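Local coordinates for protein dipeptide Epimerase (Enterococcus faecalis V583, PDB 3JVA) that belongs to the mandelate racemase/muconate lactonizing enzyme family, has an enolase-type barrel domain and binds a magnesium ion, at residues T131-G136 and D156-K161; T195-V200 and L226-S231; K201-L206 and S231-T236; I290-E295 and D318-F323. All coordinates share one frame; numbering follows the deposited sequence.

Contact 1 (T131-G136 and D156-K161)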
loop_
_atom_site.group_PDB
_atom_site.type_symbol
_atom_site.label_atom_id
_atom_site.label_comp_id
_atom_site.label_asym_id
_atom_site.label_seq_id
_atom_site.Cartn_x
_atom_site.Cartn_y
_atom_site.Cartn_z
ATOM N N THR B 131 8.041 -15.191 -38.912
ATOM C CA THR B 131 6.692 -15.300 -38.390
ATOM C C THR B 131 6.311 -16.745 -38.139
ATOM O O THR B 131 6.879 -17.665 -38.735
ATOM C CB THR B 131 5.641 -14.709 -39.355
ATOM O OG1 THR B 131 4.333 -14.914 -38.803
ATOM C CG2 THR B 131 5.710 -15.392 -40.723
ATOM N N ASP B 132 5.364 -16.943 -37.229
ATOM C CA ASP B 132 4.868 -18.282 -36.964
ATOM C C ASP B 132 3.731 -18.427 -37.965
ATOM O O ASP B 132 3.538 -17.571 -38.833
ATOM C CB ASP B 132 4.300 -18.402 -35.535
ATOM C CG ASP B 132 3.119 -17.458 -35.276
ATOM O OD1 ASP B 132 2.339 -17.170 -36.214
ATOM O OD2 ASP B 132 2.956 -17.019 -34.118
ATOM N N ILE B 133 2.987 -19.514 -37.855
ATOM C CA ILE B 133 1.829 -19.716 -38.704
ATOM C C ILE B 133 0.796 -20.405 -37.828
ATOM O O ILE B 133 1.123 -21.312 -37.047
ATOM C CB ILE B 133 2.138 -20.572 -39.965
ATOM C CG1 ILE B 133 0.894 -20.606 -40.863
ATOM C CG2 ILE B 133 2.546 -21.982 -39.574
ATOM C CD1 ILE B 133 1.153 -21.160 -42.252
ATOM N N THR B 134 -0.444 -19.946 -37.934
ATOM C CA THR B 134 -1.536 -20.490 -37.141
ATOM C C THR B 134 -2.171 -21.702 -37.810
ATOM O O THR B 134 -2.458 -21.684 -39.001
ATOM C CB THR B 134 -2.626 -19.413 -36.906
ATOM O OG1 THR B 134 -2.064 -18.315 -36.176
ATOM C CG2 THR B 134 -3.799 -19.990 -36.119
ATOM N N LEU B 135 -2.375 -22.763 -37.039
ATOM C CA LEU B 135 -3.005 -23.961 -37.569
ATOM C C LEU B 135 -4.489 -23.860 -37.250
ATOM O O LEU B 135 -4.867 -23.642 -36.098
ATOM C CB LEU B 135 -2.424 -25.219 -36.912
ATOM C CG LEU B 135 -0.927 -25.489 -37.079
ATOM C CD1 LEU B 135 -0.570 -26.762 -36.324
ATOM C CD2 LEU B 135 -0.569 -25.627 -38.554
ATOM N N GLY B 136 -5.330 -24.009 -38.268
ATOM C CA GLY B 136 -6.760 -23.927 -38.046
ATOM C C GLY B 136 -7.252 -25.063 -37.171
ATOM O O GLY B 136 -6.757 -26.185 -37.271
ATOM N N ASP B 156 9.198 -22.734 -37.805
ATOM C CA ASP B 156 9.754 -23.288 -36.576
ATOM C C ASP B 156 8.846 -22.973 -35.389
ATOM O O ASP B 156 9.133 -23.361 -34.256
ATOM C CB ASP B 156 11.158 -22.725 -36.330
ATOM C CG ASP B 156 11.161 -21.217 -36.119
ATOM O OD1 ASP B 156 12.263 -20.625 -36.070
ATOM O OD2 ASP B 156 10.068 -20.623 -35.997
ATOM N N THR B 157 7.746 -22.275 -35.659
ATOM C CA THR B 157 6.797 -21.903 -34.615
ATOM C C THR B 157 5.363 -22.031 -35.117
ATOM O O THR B 157 4.994 -21.462 -36.150
ATOM C CB THR B 157 7.044 -20.456 -34.138
ATOM O OG1 THR B 157 8.417 -20.310 -33.750
ATOM C CG2 THR B 157 6.150 -20.119 -32.945
ATOM N N LEU B 158 4.561 -22.793 -34.386
ATOM C CA LEU B 158 3.168 -23.010 -34.740
ATOM C C LEU B 158 2.282 -22.427 -33.649
ATOM O O LEU B 158 2.614 -22.487 -32.466
ATOM C CB LEU B 158 2.880 -24.505 -34.879
ATOM C CG LEU B 158 3.801 -25.268 -35.832
ATOM C CD1 LEU B 158 3.510 -26.764 -35.726
ATOM C CD2 LEU B 158 3.603 -24.769 -37.256
ATOM N N LYS B 159 1.155 -21.864 -34.059
ATOM C CA LYS B 159 0.214 -21.262 -33.129
ATOM C C LYS B 159 -1.142 -21.929 -33.255
ATOM O O LYS B 159 -1.620 -22.163 -34.366
ATOM C CB LYS B 159 0.081 -19.766 -33.424
ATOM C CG LYS B 159 -1.033 -19.070 -32.656
ATOM C CD LYS B 159 -0.947 -17.561 -32.841
ATOM C CE LYS B 159 -2.190 -16.861 -32.316
ATOM N NZ LYS B 159 -3.365 -17.191 -33.166
ATOM N N ILE B 160 -1.755 -22.247 -32.118
ATOM C CA ILE B 160 -3.072 -22.872 -32.125
ATOM C C ILE B 160 -3.950 -22.317 -31.015
ATOM O O ILE B 160 -3.470 -21.948 -29.941
ATOM C CB ILE B 160 -3.014 -24.415 -31.958
ATOM C CG1 ILE B 160 -2.626 -24.779 -30.529
ATOM C CG2 ILE B 160 -2.029 -25.013 -32.950
ATOM C CD1 ILE B 160 -2.845 -26.245 -30.194
ATOM N N LYS B 161 -5.246 -22.261 -31.289
ATOM C CA LYS B 161 -6.211 -21.764 -30.323
ATOM C C LYS B 161 -6.592 -22.872 -29.345
ATOM O O LYS B 161 -6.732 -24.032 -29.736
ATOM C CB LYS B 161 -7.461 -21.267 -31.053
ATOM C CG LYS B 161 -8.545 -20.721 -30.139
ATOM C CD LYS B 161 -9.698 -20.102 -30.934
ATOM C CE LYS B 161 -10.394 -21.133 -31.809
ATOM N NZ LYS B 161 -11.538 -20.548 -32.569
HETATM O O HOH W 1 8.299 -19.873 -37.789
HETATM O O HOH W 2 -5.943 -22.412 -34.038
#
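Ile133 and Leu158 lie side by side on one face of two parallel strands, pointing the same way, with Ile133 CG2 3.8 Å from Leu158 CD2. The other branch of Leu158 turns to Leu135, whose CD1 is 4.1 Å from Leu158 CD1. Leu135 also reaches Ile160, its CB 4.0 Å from Ile160 CG2.

Outside this apolar patch runs a parallel ladder of three backbone bonds: Ile133 N donates to Thr157 O, Lys159 N to Ile133 O at 3.0 Å, and Leu135 N to Lys159 O at 2.8 Å, the last one nearly straight (163° at the hydrogen). Water bridges prolong the ladder at both ends, one from Thr131 O to Asp156 N and the other from Leu135 O to Lys161 N.

The opposite face is polar. Lys159, with CG anti to the backbone N (chi1 171°), runs out beside Thr134 and bends at its last torsion, leaving NZ 3.5 Å from Thr134 OG1 in a weak hydrogen bond; NZ also bonds a glycerol. Asp132 OD2 packs on the Lys159 CB, 4.0 Å away, while its salt bridge goes to Arg187.

The strands belong to a beta-alpha-beta unit of the barrel. Helices 140-152 and 166-180 cover Leu135 and Leu158 on the outside, and strand 185-189 continues the sheet beyond 157-161.

Contact 2 (T195-V200 and L226-S231)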
loop_
_atom_site.group_PDB
_atom_site.type_symbol
_atom_site.label_atom_id
_atom_site.label_comp_id
_atom_site.label_asym_id
_atom_site.label_seq_id
_atom_site.Cartn_x
_atom_site.Cartn_y
_atom_site.Cartn_z
ATOM N N THR B 195 -11.312 -18.791 -16.220
ATOM C CA THR B 195 -11.363 -17.994 -15.004
ATOM C C THR B 195 -9.919 -18.134 -14.547
ATOM O O THR B 195 -9.220 -19.048 -14.988
ATOM C CB THR B 195 -12.300 -18.607 -13.933
ATOM O OG1 THR B 195 -11.797 -19.887 -13.524
ATOM C CG2 THR B 195 -13.707 -18.771 -14.485
ATOM N N PRO B 196 -9.448 -17.247 -13.659
ATOM C CA PRO B 196 -8.062 -17.317 -13.186
ATOM C C PRO B 196 -7.578 -18.679 -12.688
ATOM O O PRO B 196 -6.561 -19.189 -13.158
ATOM C CB PRO B 196 -8.018 -16.249 -12.095
ATOM C CG PRO B 196 -9.021 -15.234 -12.583
ATOM C CD PRO B 196 -10.161 -16.122 -13.028
ATOM N N LYS B 197 -8.290 -19.276 -11.740
ATOM C CA LYS B 197 -7.844 -20.559 -11.216
ATOM C C LYS B 197 -7.983 -21.719 -12.200
ATOM O O LYS B 197 -7.174 -22.651 -12.178
ATOM C CB LYS B 197 -8.544 -20.846 -9.887
ATOM C CG LYS B 197 -8.066 -19.874 -8.805
ATOM C CD LYS B 197 -8.564 -20.209 -7.413
ATOM C CE LYS B 197 -7.851 -19.329 -6.389
ATOM N NZ LYS B 197 -8.259 -19.605 -4.987
ATOM N N ASP B 198 -8.988 -21.662 -13.067
ATOM C CA ASP B 198 -9.162 -22.706 -14.076
ATOM C C ASP B 198 -8.000 -22.591 -15.057
ATOM O O ASP B 198 -7.473 -23.597 -15.536
ATOM C CB ASP B 198 -10.475 -22.521 -14.842
ATOM C CG ASP B 198 -11.664 -23.129 -14.127
ATOM O OD1 ASP B 198 -11.465 -23.782 -13.080
ATOM O OD2 ASP B 198 -12.796 -22.957 -14.622
ATOM N N ALA B 199 -7.616 -21.352 -15.361
ATOM C CA ALA B 199 -6.520 -21.091 -16.291
ATOM C C ALA B 199 -5.216 -21.714 -15.808
ATOM O O ALA B 199 -4.488 -22.327 -16.585
ATOM C CB ALA B 199 -6.337 -19.581 -16.485
ATOM N N VAL B 200 -4.911 -21.550 -14.525
ATOM C CA VAL B 200 -3.686 -22.119 -13.977
ATOM C C VAL B 200 -3.699 -23.632 -14.169
ATOM O O VAL B 200 -2.697 -24.229 -14.555
ATOM C CB VAL B 200 -3.546 -21.787 -12.473
ATOM C CG1 VAL B 200 -2.364 -22.542 -11.868
ATOM C CG2 VAL B 200 -3.354 -20.289 -12.302
ATOM N N LEU B 226 -5.459 -11.896 -14.543
ATOM C CA LEU B 226 -4.405 -12.132 -15.522
ATOM C C LEU B 226 -3.070 -12.142 -14.785
ATOM O O LEU B 226 -2.195 -12.964 -15.061
ATOM C CB LEU B 226 -4.431 -11.035 -16.589
ATOM C CG LEU B 226 -3.434 -11.125 -17.746
ATOM C CD1 LEU B 226 -3.561 -12.469 -18.447
ATOM C CD2 LEU B 226 -3.706 -9.985 -18.721
ATOM N N LYS B 227 -2.932 -11.228 -13.826
ATOM C CA LYS B 227 -1.732 -11.114 -13.007
ATOM C C LYS B 227 -1.556 -12.388 -12.170
ATOM O O LYS B 227 -0.445 -12.888 -12.004
ATOM C CB LYS B 227 -1.869 -9.891 -12.090
ATOM C CG LYS B 227 -0.850 -9.769 -10.966
ATOM C CD LYS B 227 0.535 -9.446 -11.469
ATOM C CE LYS B 227 1.356 -8.754 -10.386
ATOM N NZ LYS B 227 1.410 -9.541 -9.122
ATOM N N TYR B 228 -2.667 -12.905 -11.654
ATOM C CA TYR B 228 -2.651 -14.118 -10.841
ATOM C C TYR B 228 -2.097 -15.284 -11.654
ATOM O O TYR B 228 -1.214 -16.005 -11.202
ATOM C CB TYR B 228 -4.072 -14.452 -10.369
ATOM C CG TYR B 228 -4.171 -15.763 -9.612
ATOM C CD1 TYR B 228 -3.710 -15.872 -8.301
ATOM C CD2 TYR B 228 -4.714 -16.896 -10.218
ATOM C CE1 TYR B 228 -3.789 -17.086 -7.605
ATOM C CE2 TYR B 228 -4.798 -18.116 -9.530
ATOM C CZ TYR B 228 -4.335 -18.200 -8.226
ATOM O OH TYR B 228 -4.423 -19.391 -7.535
ATOM N N VAL B 229 -2.620 -15.468 -12.861
ATOM C CA VAL B 229 -2.151 -16.552 -13.716
ATOM C C VAL B 229 -0.651 -16.439 -13.970
ATOM O O VAL B 229 0.103 -17.387 -13.761
ATOM C CB VAL B 229 -2.883 -16.547 -15.069
ATOM C CG1 VAL B 229 -2.356 -17.674 -15.950
ATOM C CG2 VAL B 229 -4.372 -16.701 -14.847
ATOM N N THR B 230 -0.219 -15.266 -14.414
ATOM C CA THR B 230 1.188 -15.038 -14.692
ATOM C C THR B 230 2.075 -15.420 -13.513
ATOM O O THR B 230 3.117 -16.056 -13.685
ATOM C CB THR B 230 1.428 -13.563 -15.043
ATOM O OG1 THR B 230 0.666 -13.234 -16.208
ATOM C CG2 THR B 230 2.909 -13.301 -15.300
ATOM N N SER B 231 1.645 -15.043 -12.315
ATOM C CA SER B 231 2.410 -15.311 -11.105
ATOM C C SER B 231 2.320 -16.750 -10.600
ATOM O O SER B 231 3.104 -17.148 -9.744
ATOM C CB SER B 231 1.957 -14.366 -9.991
ATOM O OG SER B 231 0.658 -14.707 -9.531
#
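Tyr228 is the main apolar surface between helix 196-200 and helix 226-231. Its CG stands anti to the backbone N (chi1 175°), which carries the ring across to three residues of the other helix. All three meet the ring at an oblique slant: Pro196 CB lies 3.9 Å from Tyr228 CD2, while Val200 CG2 and Lys197 CG are each 3.8 Å from Tyr228 CE2. The extended Lys197 chain continues past the ring until its CE is 3.6 Å from Tyr228 OH. Deeper in, Val229 CG2 packs on Ala199 CB at 3.9 Å and also against Pro196 O.

No polar bond joins the two segments; their polar groups are met within their own segment or elsewhere. Thr195, the N-cap, accepts a weak bond from Asp198 N, and Ser231 OG donates to Tyr228 O at 2.8 Å. Lys197 NZ forms a salt bridge with Asp259 of a second subunit and is also bonded to the carbonyls of Thr230, Val233 and Thr235 there; Tyr228 OH bonds Asn234 of that same subunit.

The short helix axes approach to 9.0 Å and cross at -25°, a nearly parallel pair on the outside of the barrel, with Val229 resting on Ile237 of strand 236-239.

Contact 3 (K201-L206 and S231-T236)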
loop_
_atom_site.group_PDB
_atom_site.type_symbol
_atom_site.label_atom_id
_atom_site.label_comp_id
_atom_site.label_asym_id
_atom_site.label_seq_id
_atom_site.Cartn_x
_atom_site.Cartn_y
_atom_site.Cartn_z
ATOM N N LYS B 201 -4.853 -24.238 -13.914
ATOM C CA LYS B 201 -5.021 -25.684 -14.047
ATOM C C LYS B 201 -4.779 -26.130 -15.489
ATOM O O LYS B 201 -3.987 -27.037 -15.751
ATOM C CB LYS B 201 -6.445 -26.069 -13.635
ATOM C CG LYS B 201 -6.631 -27.525 -13.231
ATOM C CD LYS B 201 -8.118 -27.891 -13.119
ATOM C CE LYS B 201 -8.944 -26.794 -12.435
ATOM N NZ LYS B 201 -8.419 -26.396 -11.097
ATOM N N ALA B 202 -5.462 -25.473 -16.422
ATOM C CA ALA B 202 -5.349 -25.814 -17.836
ATOM C C ALA B 202 -3.939 -25.604 -18.374
ATOM O O ALA B 202 -3.398 -26.458 -19.073
ATOM C CB ALA B 202 -6.350 -24.993 -18.654
ATOM N N ILE B 203 -3.340 -24.466 -18.043
ATOM C CA ILE B 203 -2.002 -24.168 -18.527
ATOM C C ILE B 203 -0.964 -25.158 -18.003
ATOM O O ILE B 203 -0.093 -25.610 -18.751
ATOM C CB ILE B 203 -1.610 -22.716 -18.171
ATOM C CG1 ILE B 203 -2.506 -21.752 -18.960
ATOM C CG2 ILE B 203 -0.147 -22.461 -18.516
ATOM C CD1 ILE B 203 -2.362 -20.289 -18.564
ATOM N N GLN B 204 -1.055 -25.515 -16.726
ATOM C CA GLN B 204 -0.101 -26.468 -16.178
ATOM C C GLN B 204 -0.270 -27.838 -16.834
ATOM O O GLN B 204 0.692 -28.589 -16.970
ATOM C CB GLN B 204 -0.256 -26.563 -14.662
ATOM C CG GLN B 204 0.058 -25.245 -13.985
ATOM C CD GLN B 204 0.089 -25.343 -12.485
ATOM O OE1 GLN B 204 -0.822 -25.895 -11.867
ATOM N NE2 GLN B 204 1.139 -24.793 -11.884
ATOM N N ALA B 205 -1.489 -28.158 -17.255
ATOM C CA ALA B 205 -1.740 -29.436 -17.917
ATOM C C ALA B 205 -1.151 -29.406 -19.328
ATOM O O ALA B 205 -0.545 -30.377 -19.782
ATOM C CB ALA B 205 -3.231 -29.715 -17.974
ATOM N N LEU B 206 -1.327 -28.283 -20.018
ATOM C CA LEU B 206 -0.799 -28.138 -21.371
ATOM C C LEU B 206 0.723 -28.026 -21.363
ATOM O O LEU B 206 1.387 -28.435 -22.320
ATOM C CB LEU B 206 -1.393 -26.894 -22.047
ATOM C CG LEU B 206 -2.794 -26.955 -22.668
ATOM C CD1 LEU B 206 -2.781 -27.862 -23.887
ATOM C CD2 LEU B 206 -3.787 -27.449 -21.657
ATOM N N SER B 231 1.645 -15.043 -12.315
ATOM C CA SER B 231 2.410 -15.311 -11.105
ATOM C C SER B 231 2.320 -16.750 -10.600
ATOM O O SER B 231 3.104 -17.148 -9.744
ATOM C CB SER B 231 1.957 -14.366 -9.991
ATOM O OG SER B 231 0.658 -14.707 -9.531
ATOM N N GLN B 232 1.379 -17.530 -11.122
ATOM C CA GLN B 232 1.225 -18.906 -10.655
ATOM C C GLN B 232 1.782 -19.995 -11.562
ATOM O O GLN B 232 1.977 -21.130 -11.117
ATOM C CB GLN B 232 -0.250 -19.201 -10.375
ATOM C CG GLN B 232 -0.849 -18.383 -9.243
ATOM C CD GLN B 232 -0.123 -18.592 -7.931
ATOM O OE1 GLN B 232 0.183 -19.726 -7.551
ATOM N NE2 GLN B 232 0.153 -17.500 -7.223
ATOM N N VAL B 233 2.037 -19.674 -12.826
ATOM C CA VAL B 233 2.563 -20.677 -13.747
ATOM C C VAL B 233 3.932 -20.298 -14.290
ATOM O O VAL B 233 4.266 -19.114 -14.389
ATOM C CB VAL B 233 1.610 -20.899 -14.943
ATOM C CG1 VAL B 233 0.199 -21.181 -14.442
ATOM C CG2 VAL B 233 1.619 -19.678 -15.856
ATOM N N ASN B 234 4.724 -21.307 -14.642
ATOM C CA ASN B 234 6.051 -21.069 -15.198
ATOM C C ASN B 234 5.953 -20.638 -16.661
ATOM O O ASN B 234 6.831 -19.942 -17.173
ATOM C CB ASN B 234 6.911 -22.335 -15.111
ATOM C CG ASN B 234 7.302 -22.676 -13.690
ATOM O OD1 ASN B 234 7.677 -21.800 -12.912
ATOM N ND2 ASN B 234 7.230 -23.958 -13.346
ATOM N N THR B 235 4.882 -21.055 -17.328
ATOM C CA THR B 235 4.695 -20.724 -18.736
ATOM C C THR B 235 4.559 -19.225 -18.962
ATOM O O THR B 235 3.885 -18.530 -18.200
ATOM C CB THR B 235 3.446 -21.427 -19.311
ATOM O OG1 THR B 235 3.621 -22.848 -19.240
ATOM C CG2 THR B 235 3.232 -21.030 -20.762
ATOM N N THR B 236 5.214 -18.737 -20.013
ATOM C CA THR B 236 5.160 -17.323 -20.382
ATOM C C THR B 236 3.718 -16.939 -20.709
ATOM O O THR B 236 3.066 -17.590 -21.524
ATOM C CB THR B 236 6.038 -17.051 -21.621
ATOM O OG1 THR B 236 7.414 -17.282 -21.290
ATOM C CG2 THR B 236 5.853 -15.616 -22.115
#
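Thr235, which meets Ile203 across the contact, has its backbone O held by a hydrogen bond from Lys197 NZ of a neighbouring subunit. Between the two segments themselves the nearest polar approach is that of the Gln204 amide, whose NE2 is 3.8 Å from Gln232 O, longer than a hydrogen bond.

The rest is apolar. Gln204 CG, anti to its carbonyl carbon (chi1 -63°), rests 4.1 Å from Val233 CG1, and beyond CG the chain stays extended, which brings the amide toward the end of helix 223-232. This part of the contact is at its exposed edge. Further in, Ile203 uses its short branch: CG2 is 4.2 Å from Val233 CG2, 3.8 Å from Thr235 CB and 3.9 Å from Thr235 OG1. One methyl therefore touches two residues of the turn that follows helix 223-232. Val233 is the first residue to leave the helical conformation, and its side chain and that of Thr235 both point toward helix 201-206.

Ile203 and Thr235 also both touch Val214 of strand 213-215, and Trp194 touches Ile203. Only 187 Å² is buried, both sides summed. Successive outer helices packed on the strand that runs between them, with the turn of the second leading straight into the next strand, are characteristic of a beta/alpha barrel such as the enolase-type C-terminal domain.

Contact 4 (I290-E295 and D318-F323)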
loop_
_atom_site.group_PDB
_atom_site.type_symbol
_atom_site.label_atom_id
_atom_site.label_comp_id
_atom_site.label_asym_id
_atom_site.label_seq_id
_atom_site.Cartn_x
_atom_site.Cartn_y
_atom_site.Cartn_z
ATOM N N ILE B 290 3.875 -9.059 -32.248
ATOM C CA ILE B 290 2.927 -8.303 -33.046
ATOM C C ILE B 290 2.120 -9.328 -33.826
ATOM O O ILE B 290 2.681 -10.265 -34.406
ATOM C CB ILE B 290 3.623 -7.285 -33.998
ATOM C CG1 ILE B 290 2.553 -6.444 -34.708
ATOM C CG2 ILE B 290 4.512 -8.005 -34.999
ATOM C CD1 ILE B 290 3.065 -5.106 -35.256
ATOM N N GLY B 291 0.801 -9.175 -33.789
ATOM C CA GLY B 291 -0.079 -10.103 -34.476
ATOM C C GLY B 291 -0.904 -9.454 -35.569
ATOM O O GLY B 291 -0.562 -8.373 -36.058
ATOM N N CYS B 292 -1.999 -10.108 -35.949
ATOM C CA CYS B 292 -2.866 -9.591 -36.998
ATOM C C CYS B 292 -4.310 -10.008 -36.785
ATOM O O CYS B 292 -4.603 -10.890 -35.967
ATOM C CB CYS B 292 -2.391 -10.085 -38.372
ATOM S SG CYS B 292 -2.380 -11.890 -38.558
ATOM N N MET B 293 -5.210 -9.364 -37.524
ATOM C CA MET B 293 -6.640 -9.654 -37.442
ATOM C C MET B 293 -6.987 -10.718 -38.476
ATOM O O MET B 293 -6.256 -10.916 -39.446
ATOM C CB MET B 293 -7.463 -8.398 -37.754
ATOM C CG MET B 293 -7.077 -7.165 -36.967
ATOM S SD MET B 293 -7.259 -7.391 -35.199
ATOM C CE MET B 293 -9.033 -7.399 -35.057
ATOM N N ALA B 294 -8.111 -11.393 -38.259
ATOM C CA ALA B 294 -8.579 -12.421 -39.176
ATOM C C ALA B 294 -8.984 -11.761 -40.488
ATOM O O ALA B 294 -8.936 -12.384 -41.554
ATOM C CB ALA B 294 -9.781 -13.157 -38.569
ATOM N N GLU B 295 -9.364 -10.489 -40.413
ATOM C CA GLU B 295 -9.801 -9.777 -41.605
ATOM C C GLU B 295 -8.885 -8.696 -42.175
ATOM O O GLU B 295 -9.367 -7.711 -42.735
ATOM C CB GLU B 295 -11.212 -9.213 -41.390
ATOM C CG GLU B 295 -12.233 -10.306 -41.080
ATOM C CD GLU B 295 -13.632 -9.988 -41.574
ATOM O OE1 GLU B 295 -13.835 -9.939 -42.811
ATOM O OE2 GLU B 295 -14.529 -9.791 -40.726
ATOM N N ASP B 318 3.368 -12.868 -35.348
ATOM C CA ASP B 318 2.297 -13.773 -35.741
ATOM C C ASP B 318 1.619 -13.022 -36.882
ATOM O O ASP B 318 0.520 -12.500 -36.732
ATOM C CB ASP B 318 1.334 -13.990 -34.565
ATOM C CG ASP B 318 0.141 -14.853 -34.932
ATOM O OD1 ASP B 318 0.299 -15.763 -35.772
ATOM O OD2 ASP B 318 -0.955 -14.627 -34.373
ATOM N N LEU B 319 2.310 -12.965 -38.018
ATOM C CA LEU B 319 1.827 -12.238 -39.195
ATOM C C LEU B 319 1.664 -13.207 -40.357
ATOM O O LEU B 319 2.440 -13.188 -41.307
ATOM C CB LEU B 319 2.839 -11.146 -39.555
ATOM C CG LEU B 319 3.177 -10.175 -38.419
ATOM C CD1 LEU B 319 4.347 -9.294 -38.828
ATOM C CD2 LEU B 319 1.950 -9.329 -38.076
ATOM N N ASP B 320 0.626 -14.031 -40.274
ATOM C CA ASP B 320 0.366 -15.066 -41.267
ATOM C C ASP B 320 -0.881 -14.876 -42.124
ATOM O O ASP B 320 -1.252 -15.772 -42.879
ATOM C CB ASP B 320 0.262 -16.410 -40.541
ATOM C CG ASP B 320 -0.878 -16.440 -39.532
ATOM O OD1 ASP B 320 -1.411 -15.359 -39.178
ATOM O OD2 ASP B 320 -1.240 -17.544 -39.080
ATOM N N ALA B 321 -1.526 -13.718 -42.027
ATOM C CA ALA B 321 -2.749 -13.491 -42.791
ATOM C C ALA B 321 -2.629 -13.685 -44.306
ATOM O O ALA B 321 -3.547 -14.219 -44.929
ATOM C CB ALA B 321 -3.308 -12.102 -42.486
ATOM N N THR B 322 -1.518 -13.268 -44.911
ATOM C CA THR B 322 -1.402 -13.420 -46.361
ATOM C C THR B 322 -1.374 -14.875 -46.806
ATOM O O THR B 322 -1.754 -15.185 -47.938
ATOM C CB THR B 322 -0.151 -12.709 -46.946
ATOM O OG1 THR B 322 1.045 -13.361 -46.499
ATOM C CG2 THR B 322 -0.123 -11.243 -46.526
ATOM N N PHE B 323 -0.944 -15.766 -45.916
ATOM C CA PHE B 323 -0.863 -17.188 -46.250
ATOM C C PHE B 323 -2.227 -17.844 -46.421
ATOM O O PHE B 323 -2.331 -18.912 -47.026
ATOM C CB PHE B 323 -0.085 -17.958 -45.174
ATOM C CG PHE B 323 1.232 -17.340 -44.805
ATOM C CD1 PHE B 323 1.957 -16.590 -45.722
ATOM C CD2 PHE B 323 1.763 -17.537 -43.534
ATOM C CE1 PHE B 323 3.193 -16.042 -45.379
ATOM C CE2 PHE B 323 2.997 -16.996 -43.180
ATOM C CZ PHE B 323 3.712 -16.250 -44.101
HETATM O O HOH W 3 -2.673 -12.663 -34.607
#
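Leu319 crosses Ile290 at a slant where two neighbouring strands of the enolase-type beta/alpha barrel, 287-290 and 314-317, run out into loops at their C-terminal ends. Leu319 spreads its two methyls over segment 290-295: CD1 is 4.0 Å from Ile290 CG2, while CD2 sits 3.4 Å from Gly291 O. Both side chains also touch Ala304 of helix 298-310, so this corner is closed on the outer side of the barrel.

Cys292 points its side chain at 318-321. Its SG stands between the backbone N and the carbonyl carbon (chi1 60°), which places it 3.5 Å from Asp318 O, 3.7 Å from Asp320 OD1 and 4.0 Å from Ala321 CB. The Asp320 carboxylate has its stronger partner elsewhere: OD2 accepts from Thr134 N, and Leu319 N donates to Thr131 OG1, two bonds that tie this loop to strand 128-134. Ile301 of helix 298-310 packs against Cys292 and Ala321.

Asp318 turns its carboxylate to the barrel interior, its side chain about 6 Å from the magnesium ion, and a glycerol lies about 4 Å from the side chain of Cys292, consistent with the contact bordering the pocket that holds the metal. A water accepts a hydrogen bond from Cys292 N and lies close to Asp318 OD2. The backbones are joined by one direct bond, Asp318 N to Ile290 O, 2.9 Å long and nearly straight at 170°.

Overall arrangement
Contacts 1 and 4 are buried in the barrel wall and at its C-terminal mouth and touch one another, with centres 10 Å apart; both lie near the magnesium ion and bring polar side chains to the interior. Contacts 2 and 3 lie about 24 Å from the chain's centre, on the outside, and continue one another along helices 196-206 and 223-232, sharing Ser231 and meeting through Val200, Ile203 and Val229. Their chemistry differs accordingly. Backbone hydrogen bonds join the strands and loops of 1 and 4, whereas the two helices meet through apolar groups, and several of their polar groups, such as Lys197, bond other subunits. No other chain of the assembly touches contacts 1 and 4.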